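Local coordinates for protein arginine decarboxylase (Campylobacter jejuni subsp. jejuni, PDB 3NZP) that probably catalyses the pyridoxal-phosphate-dependent decarboxylation of arginine to agmatine, an early step in polyamine and spermidine biosynthesis, at residues N443-Q448 and I478-C483; T482-G487 and M525-F530. One frame throughout, in Å; residues are numbered along the deposited sequence.

Contact 1 (N443-Q448 and I478-C483)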
ATOM      1  N   ASN B 443      19.362  -1.435   4.000  1.00 67.02           N
ATOM      2  CA  ASN B 443      18.733  -0.961   5.222  1.00 69.79           C
ATOM      3  C   ASN B 443      17.569  -0.018   4.953  1.00 68.27           C
ATOM      4  O   ASN B 443      17.695   1.197   5.114  1.00 67.75           O
ATOM      5  CB  ASN B 443      19.770  -0.239   6.088  1.00 67.40           C
ATOM      6  CG  ASN B 443      19.286  -0.001   7.504  1.00 63.92           C
ATOM      7  OD1 ASN B 443      19.955   0.678   8.286  1.00 66.05           O
ATOM      8  ND2 ASN B 443      18.125  -0.566   7.847  1.00 51.05           N
ATOM      9  N   PHE B 444      16.440  -0.563   4.529  1.00 61.93           N
ATOM     10  CA  PHE B 444      15.277   0.270   4.282  1.00 62.83           C
ATOM     11  C   PHE B 444      14.089  -0.651   4.118  1.00 67.36           C
ATOM     12  O   PHE B 444      14.223  -1.865   4.248  1.00 64.99           O
ATOM     13  CB  PHE B 444      15.455   1.121   3.024  1.00 53.13           C
ATOM     14  CG  PHE B 444      15.204   0.375   1.759  1.00 66.75           C
ATOM     15  CD1 PHE B 444      15.976  -0.737   1.429  1.00 78.08           C
ATOM     16  CD2 PHE B 444      14.185   0.768   0.898  1.00 69.50           C
ATOM     17  CE1 PHE B 444      15.737  -1.456   0.256  1.00 77.45           C
ATOM     18  CE2 PHE B 444      13.933   0.059  -0.280  1.00 74.95           C
ATOM     19  CZ  PHE B 444      14.714  -1.058  -0.602  1.00 78.89           C
ATOM     20  N   SER B 445      12.929  -0.079   3.826  1.00 74.44           N
ATOM     21  CA  SER B 445      11.728  -0.882   3.659  1.00 78.24           C
ATOM     22  C   SER B 445      11.120  -0.656   2.270  1.00 86.18           C
ATOM     23  O   SER B 445      10.860   0.488   1.877  1.00 88.34           O
ATOM     24  CB  SER B 445      10.719  -0.526   4.765  1.00 76.54           C
ATOM     25  OG  SER B 445       9.597  -1.400   4.768  1.00 64.67           O
ATOM     26  N   LEU B 446      10.913  -1.750   1.529  1.00 92.12           N
ATOM     27  CA  LEU B 446      10.322  -1.698   0.183  1.00 90.50           C
ATOM     28  C   LEU B 446       8.802  -1.533   0.250  1.00 87.97           C
ATOM     29  O   LEU B 446       8.112  -1.625  -0.764  1.00 86.35           O
ATOM     30  CB  LEU B 446      10.659  -2.969  -0.613  1.00 88.85           C
ATOM     31  CG  LEU B 446      12.000  -2.991  -1.363  1.00 91.48           C
ATOM     32  CD1 LEU B 446      12.268  -4.378  -1.917  1.00 91.69           C
ATOM     33  CD2 LEU B 446      11.973  -1.972  -2.491  1.00 84.11           C
ATOM     34  N   PHE B 447       8.291  -1.310   1.456  1.00 85.59           N
ATOM     35  CA  PHE B 447       6.871  -1.105   1.668  1.00 82.53           C
ATOM     36  C   PHE B 447       6.678   0.282   2.231  1.00 84.10           C
ATOM     37  O   PHE B 447       5.629   0.891   2.063  1.00 88.37           O
ATOM     38  CB  PHE B 447       6.311  -2.135   2.647  1.00 85.54           C
ATOM     39  CG  PHE B 447       6.137  -3.499   2.050  1.00 93.48           C
ATOM     40  CD1 PHE B 447       7.245  -4.251   1.668  1.00 94.25           C
ATOM     41  CD2 PHE B 447       4.862  -4.017   1.828  1.00 91.03           C
ATOM     42  CE1 PHE B 447       7.086  -5.498   1.071  1.00 93.62           C
ATOM     43  CE2 PHE B 447       4.692  -5.263   1.230  1.00 92.93           C
ATOM     44  CZ  PHE B 447       5.807  -6.004   0.848  1.00 94.03           C
ATOM     45  N   GLN B 448       7.705   0.782   2.906  1.00 87.88           N
ATOM     46  CA  GLN B 448       7.631   2.102   3.503  1.00 88.55           C
ATOM     47  C   GLN B 448       7.924   3.216   2.514  1.00 89.60           C
ATOM     48  O   GLN B 448       7.054   4.040   2.238  1.00 97.11           O
ATOM     49  CB  GLN B 448       8.587   2.209   4.693  1.00 86.25           C
ATOM     50  CG  GLN B 448       8.734   3.628   5.254  1.00 85.16           C
ATOM     51  CD  GLN B 448       7.450   4.185   5.874  1.00 81.84           C
ATOM     52  OE1 GLN B 448       7.312   5.401   6.048  1.00 81.94           O
ATOM     53  NE2 GLN B 448       6.520   3.303   6.219  1.00 64.70           N
ATOM     54  N   ILE B 478      18.644  -6.739  -5.074  1.00 66.89           N
ATOM     55  CA  ILE B 478      18.555  -6.120  -3.753  1.00 70.28           C
ATOM     56  C   ILE B 478      17.240  -6.322  -3.013  1.00 63.73           C
ATOM     57  O   ILE B 478      16.169  -6.158  -3.584  1.00 58.53           O
ATOM     58  CB  ILE B 478      18.797  -4.596  -3.836  1.00 68.20           C
ATOM     59  CG1 ILE B 478      17.737  -3.938  -4.707  1.00 64.88           C
ATOM     60  CG2 ILE B 478      20.150  -4.307  -4.469  1.00 70.71           C
ATOM     61  CD1 ILE B 478      18.007  -2.468  -4.935  1.00 73.99           C
ATOM     62  N   TRP B 479      17.329  -6.686  -1.738  1.00 62.70           N
ATOM     63  CA  TRP B 479      16.138  -6.881  -0.927  1.00 63.41           C
ATOM     64  C   TRP B 479      16.258  -6.150   0.415  1.00 60.37           C
ATOM     65  O   TRP B 479      17.360  -5.959   0.935  1.00 54.06           O
ATOM     66  CB  TRP B 479      15.857  -8.371  -0.717  1.00 73.67           C
ATOM     67  CG  TRP B 479      16.971  -9.165  -0.132  1.00 95.14           C
ATOM     68  CD1 TRP B 479      17.806  -8.792   0.887  1.00104.54           C
ATOM     69  CD2 TRP B 479      17.296 -10.528  -0.438  1.00102.91           C
ATOM     70  NE1 TRP B 479      18.623  -9.839   1.240  1.00107.79           N
ATOM     71  CE2 TRP B 479      18.334 -10.917   0.445  1.00106.44           C
ATOM     72  CE3 TRP B 479      16.810 -11.457  -1.369  1.00100.68           C
ATOM     73  CZ2 TRP B 479      18.891 -12.202   0.429  1.00100.94           C
ATOM     74  CZ3 TRP B 479      17.364 -12.735  -1.385  1.00101.34           C
ATOM     75  CH2 TRP B 479      18.396 -13.094  -0.490  1.00102.48           C
ATOM     76  N   ASP B 480      15.124  -5.719   0.960  1.00 56.11           N
ATOM     77  CA  ASP B 480      15.122  -4.993   2.221  1.00 56.50           C
ATOM     78  C   ASP B 480      15.088  -5.912   3.441  1.00 55.53           C
ATOM     79  O   ASP B 480      14.908  -7.124   3.318  1.00 53.95           O
ATOM     80  CB  ASP B 480      13.935  -4.028   2.276  1.00 58.07           C
ATOM     81  CG  ASP B 480      12.615  -4.734   2.527  1.00 67.49           C
ATOM     82  OD1 ASP B 480      11.570  -4.043   2.600  1.00 63.80           O
ATOM     83  OD2 ASP B 480      12.617  -5.982   2.656  1.00 73.65           O
ATOM     84  N   ILE B 481      15.261  -5.322   4.619  1.00 56.20           N
ATOM     85  CA  ILE B 481      15.262  -6.070   5.864  1.00 57.18           C
ATOM     86  C   ILE B 481      13.843  -6.333   6.341  1.00 61.26           C
ATOM     87  O   ILE B 481      13.324  -5.623   7.192  1.00 63.93           O
ATOM     88  CB  ILE B 481      16.029  -5.308   6.948  1.00 57.28           C
ATOM     89  CG1 ILE B 481      15.516  -3.863   7.009  1.00 61.46           C
ATOM     90  CG2 ILE B 481      17.522  -5.347   6.644  1.00 55.88           C
ATOM     91  CD1 ILE B 481      15.985  -3.055   8.218  1.00 63.88           C
ATOM     92  N   THR B 482      13.210  -7.354   5.779  1.00 71.10           N
ATOM     93  CA  THR B 482      11.849  -7.708   6.154  1.00 78.39           C
ATOM     94  C   THR B 482      11.642  -9.212   6.013  1.00 84.81           C
ATOM     95  O   THR B 482      12.204  -9.845   5.115  1.00 81.19           O
ATOM     96  CB  THR B 482      10.816  -6.977   5.268  1.00 78.00           C
ATOM     97  OG1 THR B 482      10.944  -5.562   5.452  1.00 88.84           O
ATOM     98  CG2 THR B 482       9.402  -7.391   5.639  1.00 85.47           C
ATOM     99  N   CYS B 483      10.844  -9.781   6.912  1.00 95.34           N
ATOM    100  CA  CYS B 483      10.552 -11.212   6.879  1.00105.16           C
ATOM    101  C   CYS B 483       9.917 -11.549   5.534  1.00108.94           C
ATOM    102  O   CYS B 483      10.431 -12.381   4.769  1.00103.87           O
ATOM    103  CB  CYS B 483       9.582 -11.579   8.002  1.00102.82           C
ATOM    104  SG  CYS B 483      10.101 -11.019   9.614  1.00107.51           S
TER
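Asp480 meets Leu446 in a buried carboxylate-to-backbone contact in the beta domain, where the chain runs out of strand 438-442 into the loop 443-448 and passes beside the short strand 479-480. OD1 of Asp480 accepts the backbone N-H of Leu446, with OD1 2.6 Å from N and the N-H pointing almost straight at the oxygen (177°). The donor arrives on the anti side of OD1, slightly out of the carboxylate plane. With chi1 at 75°, CG of Asp480 sits between its own N and carbonyl carbon, which brings OD1 within bonding distance of the Leu446 N-H. Leu446 CB lies 3.5 Å from Asp480 OD1. The Phe447 ring presents its edge to that oxygen, with Phe447 CD1 4.4 Å from Asp480 OD1. Thr482 OG1 is also near this carboxylate, though its bonds there are weak and its proton has more than one possible acceptor.

Strands 438-442 and 479-480 pair in parallel, Trp479 bonding through its backbone to Tyr440 and Val442. Asp480 continues the link past the end of that pairing by gripping the outgoing loop, in the beta domain that accompanies the barrel in these PLP-dependent decarboxylases.

On the flank of the carboxylate, Asp480 CB makes an off-centre CH-pi contact with the Phe444 ring, 4.2 Å from its centroid, while the ring and carboxylate planes stand 70° apart. Phe444 is itself stacked on Phe513 of strand 510-513. Ile481, the centre of an inverse gamma turn, sets CG1 3.6 Å from Phe444 O and carries its CD1 methyl to the end of the Asn443 side chain. Trp479 and, beyond the strand, Ile481 reach the second subunit: Trp479 meets Phe204 of that subunit edge-to-face, and Ile481 packs on its Phe134.

Contact 2 (T482-G487 and M525-F530)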
ATOM      1  N   THR B 482      13.210  -7.354   5.779  1.00 71.10           N
ATOM      2  CA  THR B 482      11.849  -7.708   6.154  1.00 78.39           C
ATOM      3  C   THR B 482      11.642  -9.212   6.013  1.00 84.81           C
ATOM      4  O   THR B 482      12.204  -9.845   5.115  1.00 81.19           O
ATOM      5  CB  THR B 482      10.816  -6.977   5.268  1.00 78.00           C
ATOM      6  OG1 THR B 482      10.944  -5.562   5.452  1.00 88.84           O
ATOM      7  CG2 THR B 482       9.402  -7.391   5.639  1.00 85.47           C
ATOM      8  N   CYS B 483      10.844  -9.781   6.912  1.00 95.34           N
ATOM      9  CA  CYS B 483      10.552 -11.212   6.879  1.00105.16           C
ATOM     10  C   CYS B 483       9.917 -11.549   5.534  1.00108.94           C
ATOM     11  O   CYS B 483      10.431 -12.381   4.769  1.00103.87           O
ATOM     12  CB  CYS B 483       9.582 -11.579   8.002  1.00102.82           C
ATOM     13  SG  CYS B 483      10.101 -11.019   9.614  1.00107.51           S
ATOM     14  N   ASP B 484       8.798 -10.877   5.267  1.00110.03           N
ATOM     15  CA  ASP B 484       8.034 -11.047   4.038  1.00110.21           C
ATOM     16  C   ASP B 484       8.935 -11.082   2.820  1.00105.86           C
ATOM     17  O   ASP B 484       9.617 -10.107   2.502  1.00101.74           O
ATOM     18  CB  ASP B 484       7.007  -9.916   3.884  1.00116.03           C
ATOM     19  CG  ASP B 484       6.302  -9.942   2.531  1.00120.04           C
ATOM     20  OD1 ASP B 484       5.752 -10.999   2.156  1.00123.11           O
ATOM     21  OD2 ASP B 484       6.290  -8.898   1.846  1.00122.27           O
ATOM     22  N   SER B 485       8.931 -12.220   2.140  1.00105.79           N
ATOM     23  CA  SER B 485       9.741 -12.394   0.953  1.00103.33           C
ATOM     24  C   SER B 485       9.218 -11.513  -0.174  1.00 99.89           C
ATOM     25  O   SER B 485       9.923 -11.267  -1.147  1.00101.68           O
ATOM     26  CB  SER B 485       9.733 -13.865   0.515  1.00105.41           C
ATOM     27  OG  SER B 485       8.427 -14.305   0.181  1.00103.84           O
ATOM     28  N   ASP B 486       7.990 -11.024  -0.041  1.00 94.74           N
ATOM     29  CA  ASP B 486       7.412 -10.182  -1.078  1.00 92.56           C
ATOM     30  C   ASP B 486       8.018  -8.778  -1.018  1.00 86.55           C
ATOM     31  O   ASP B 486       7.533  -7.843  -1.657  1.00 90.83           O
ATOM     32  CB  ASP B 486       5.885 -10.128  -0.918  1.00101.75           C
ATOM     33  CG  ASP B 486       5.156 -10.064  -2.258  1.00110.45           C
ATOM     34  OD1 ASP B 486       5.333  -9.066  -2.991  1.00115.95           O
ATOM     35  OD2 ASP B 486       4.405 -11.012  -2.580  1.00115.43           O
ATOM     36  N   GLY B 487       9.092  -8.641  -0.253  1.00 76.84           N
ATOM     37  CA  GLY B 487       9.743  -7.352  -0.135  1.00 71.00           C
ATOM     38  C   GLY B 487      11.155  -7.361  -0.686  1.00 68.85           C
ATOM     39  O   GLY B 487      12.119  -7.162   0.047  1.00 63.51           O
HETATM   40  N   MSE B 525       3.051   2.429   3.600  1.00 88.86           N
HETATM   41  CA  MSE B 525       2.306   1.486   4.429  1.00 89.48           C
HETATM   42  C   MSE B 525       2.889   1.351   5.832  1.00 89.32           C
HETATM   43  O   MSE B 525       2.135   1.285   6.806  1.00 86.88           O
HETATM   44  CB  MSE B 525       2.255   0.107   3.757  1.00 97.09           C
HETATM   45  CG  MSE B 525       1.428   0.036   2.480  1.00104.95           C
HETATM   46 SE   MSE B 525       2.280  -1.169   1.186  1.00120.83          SE
HETATM   47  CE  MSE B 525       1.835  -2.860   2.054  1.00119.68           C
ATOM     48  N   LYS B 526       4.221   1.308   5.938  1.00 91.64           N
ATOM     49  CA  LYS B 526       4.871   1.192   7.254  1.00 92.62           C
ATOM     50  C   LYS B 526       4.656  -0.238   7.780  1.00 91.10           C
ATOM     51  O   LYS B 526       4.086  -0.461   8.868  1.00 79.10           O
ATOM     52  CB  LYS B 526       4.258   2.256   8.196  1.00 94.71           C
ATOM     53  CG  LYS B 526       4.566   2.171   9.703  1.00 87.96           C
ATOM     54  CD  LYS B 526       3.705   3.223  10.430  1.00 76.18           C
ATOM     55  CE  LYS B 526       2.208   3.015  10.079  1.00 74.15           C
ATOM     56  NZ  LYS B 526       1.269   4.196  10.048  1.00 46.14           N
ATOM     57  N   HIS B 527       5.133  -1.193   6.974  1.00 85.00           N
ATOM     58  CA  HIS B 527       5.025  -2.624   7.245  1.00 82.66           C
ATOM     59  C   HIS B 527       5.332  -3.048   8.695  1.00 89.18           C
ATOM     60  O   HIS B 527       4.518  -2.809   9.597  1.00 97.63           O
ATOM     61  CB  HIS B 527       5.896  -3.392   6.255  1.00 73.31           C
ATOM     62  CG  HIS B 527       5.292  -4.683   5.815  1.00 79.46           C
ATOM     63  ND1 HIS B 527       3.978  -4.794   5.413  1.00 86.96           N
ATOM     64  CD2 HIS B 527       5.819  -5.925   5.724  1.00 90.53           C
ATOM     65  CE1 HIS B 527       3.720  -6.051   5.096  1.00 88.49           C
ATOM     66  NE2 HIS B 527       4.821  -6.757   5.277  1.00 92.47           N
ATOM     67  N   ASN B 528       6.483  -3.670   8.941  1.00 83.30           N
ATOM     68  CA  ASN B 528       6.819  -4.102  10.302  1.00 77.82           C
ATOM     69  C   ASN B 528       7.172  -2.930  11.210  1.00 79.66           C
ATOM     70  O   ASN B 528       8.212  -2.935  11.865  1.00 83.30           O
ATOM     71  CB  ASN B 528       7.986  -5.099  10.279  1.00 85.31           C
ATOM     72  CG  ASN B 528       7.623  -6.413   9.605  1.00 90.34           C
ATOM     73  OD1 ASN B 528       8.466  -7.299   9.444  1.00 86.11           O
ATOM     74  ND2 ASN B 528       6.360  -6.545   9.213  1.00 96.40           N
ATOM     75  N   LEU B 529       6.292  -1.932  11.249  1.00 77.43           N
ATOM     76  CA  LEU B 529       6.468  -0.727  12.067  1.00 66.48           C
ATOM     77  C   LEU B 529       7.676   0.119  11.688  1.00 63.57           C
ATOM     78  O   LEU B 529       8.047   1.023  12.437  1.00 68.06           O
ATOM     79  CB  LEU B 529       6.533  -1.078  13.564  1.00 51.47           C
ATOM     80  CG  LEU B 529       5.192  -1.455  14.198  1.00 52.69           C
ATOM     81  CD1 LEU B 529       5.346  -1.851  15.660  1.00 43.83           C
ATOM     82  CD2 LEU B 529       4.256  -0.264  14.060  1.00 47.32           C
ATOM     83  N   PHE B 530       8.295  -0.161  10.541  1.00 59.86           N
ATOM     84  CA  PHE B 530       9.447   0.638  10.118  1.00 65.24           C
ATOM     85  C   PHE B 530       8.907   2.005   9.720  1.00 67.96           C
ATOM     86  O   PHE B 530       8.365   2.169   8.628  1.00 73.81           O
ATOM     87  CB  PHE B 530      10.177  -0.010   8.924  1.00 64.48           C
ATOM     88  CG  PHE B 530      10.940  -1.260   9.277  1.00 60.36           C
ATOM     89  CD1 PHE B 530      10.401  -2.517   9.031  1.00 63.88           C
ATOM     90  CD2 PHE B 530      12.184  -1.176   9.895  1.00 62.38           C
ATOM     91  CE1 PHE B 530      11.091  -3.679   9.403  1.00 61.55           C
ATOM     92  CE2 PHE B 530      12.883  -2.331  10.271  1.00 62.79           C
ATOM     93  CZ  PHE B 530      12.334  -3.582  10.026  1.00 61.73           C
TER
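A chi1 of -62° sets Thr482 OG1 beside the backbone N and leaves CG2 anti to it, and Asn528, with chi1 at -66°, swings its amide to meet the methyl. CG2 thereby comes 3.9 Å from Asn528 OD1 and also 3.9 Å from CD2 of His527, whose ring it approaches at the edge, near the ring plane. Asp484 CB lies along the same edge, 4.1 Å from His527 NE2. The Asp484 carboxylate is close to the imidazole without touching it, OD2 of Asp484 being 4.3 Å from His527 NE2. SG of Cys483, the predicted proton donor, comes within 4.1 Å of Asn528 OD1, a loose approach with no bond; Cys483 also touches the bound PLP, so the contact lies beside the cofactor.

Each loop is shaped from within. Asp484 OD1 accepts the N-H of Asp486 in an Asx turn at the head of a type I turn, the donor standing well above the carboxylate plane; Asn528 is the centre of an inverse gamma turn. Asn528 O also bonds Ser112 OG of the second subunit. The contact thus joins the loop leaving strand 479-480 to the loop that bridges strands 510-513 and 534-540, beside the start of helix 113-122 of that subunit.

How the contacts relate
Contacts 1 and 2 share Thr482 and Cys483, and their centres are about 6 Å apart: the chain segment that ends contact 1 begins contact 2. Phe447 of contact 1 ties them further, since its ring stacks on that of His527 and packs against Asp484. Gln448 adds to this, its side chain packing beside Lys526 and Phe530. The shared residues lead toward the cofactor: by nearest atoms, the Thr482 side chain is about 7 Å from a bound PLP and that of Cys483 about 3 Å. Both contacts also touch the second subunit: Cys483 packs on Gly133 of that subunit and Asn528 on its PLP-binding Lys86, consistent with an active site formed at the dimer interface.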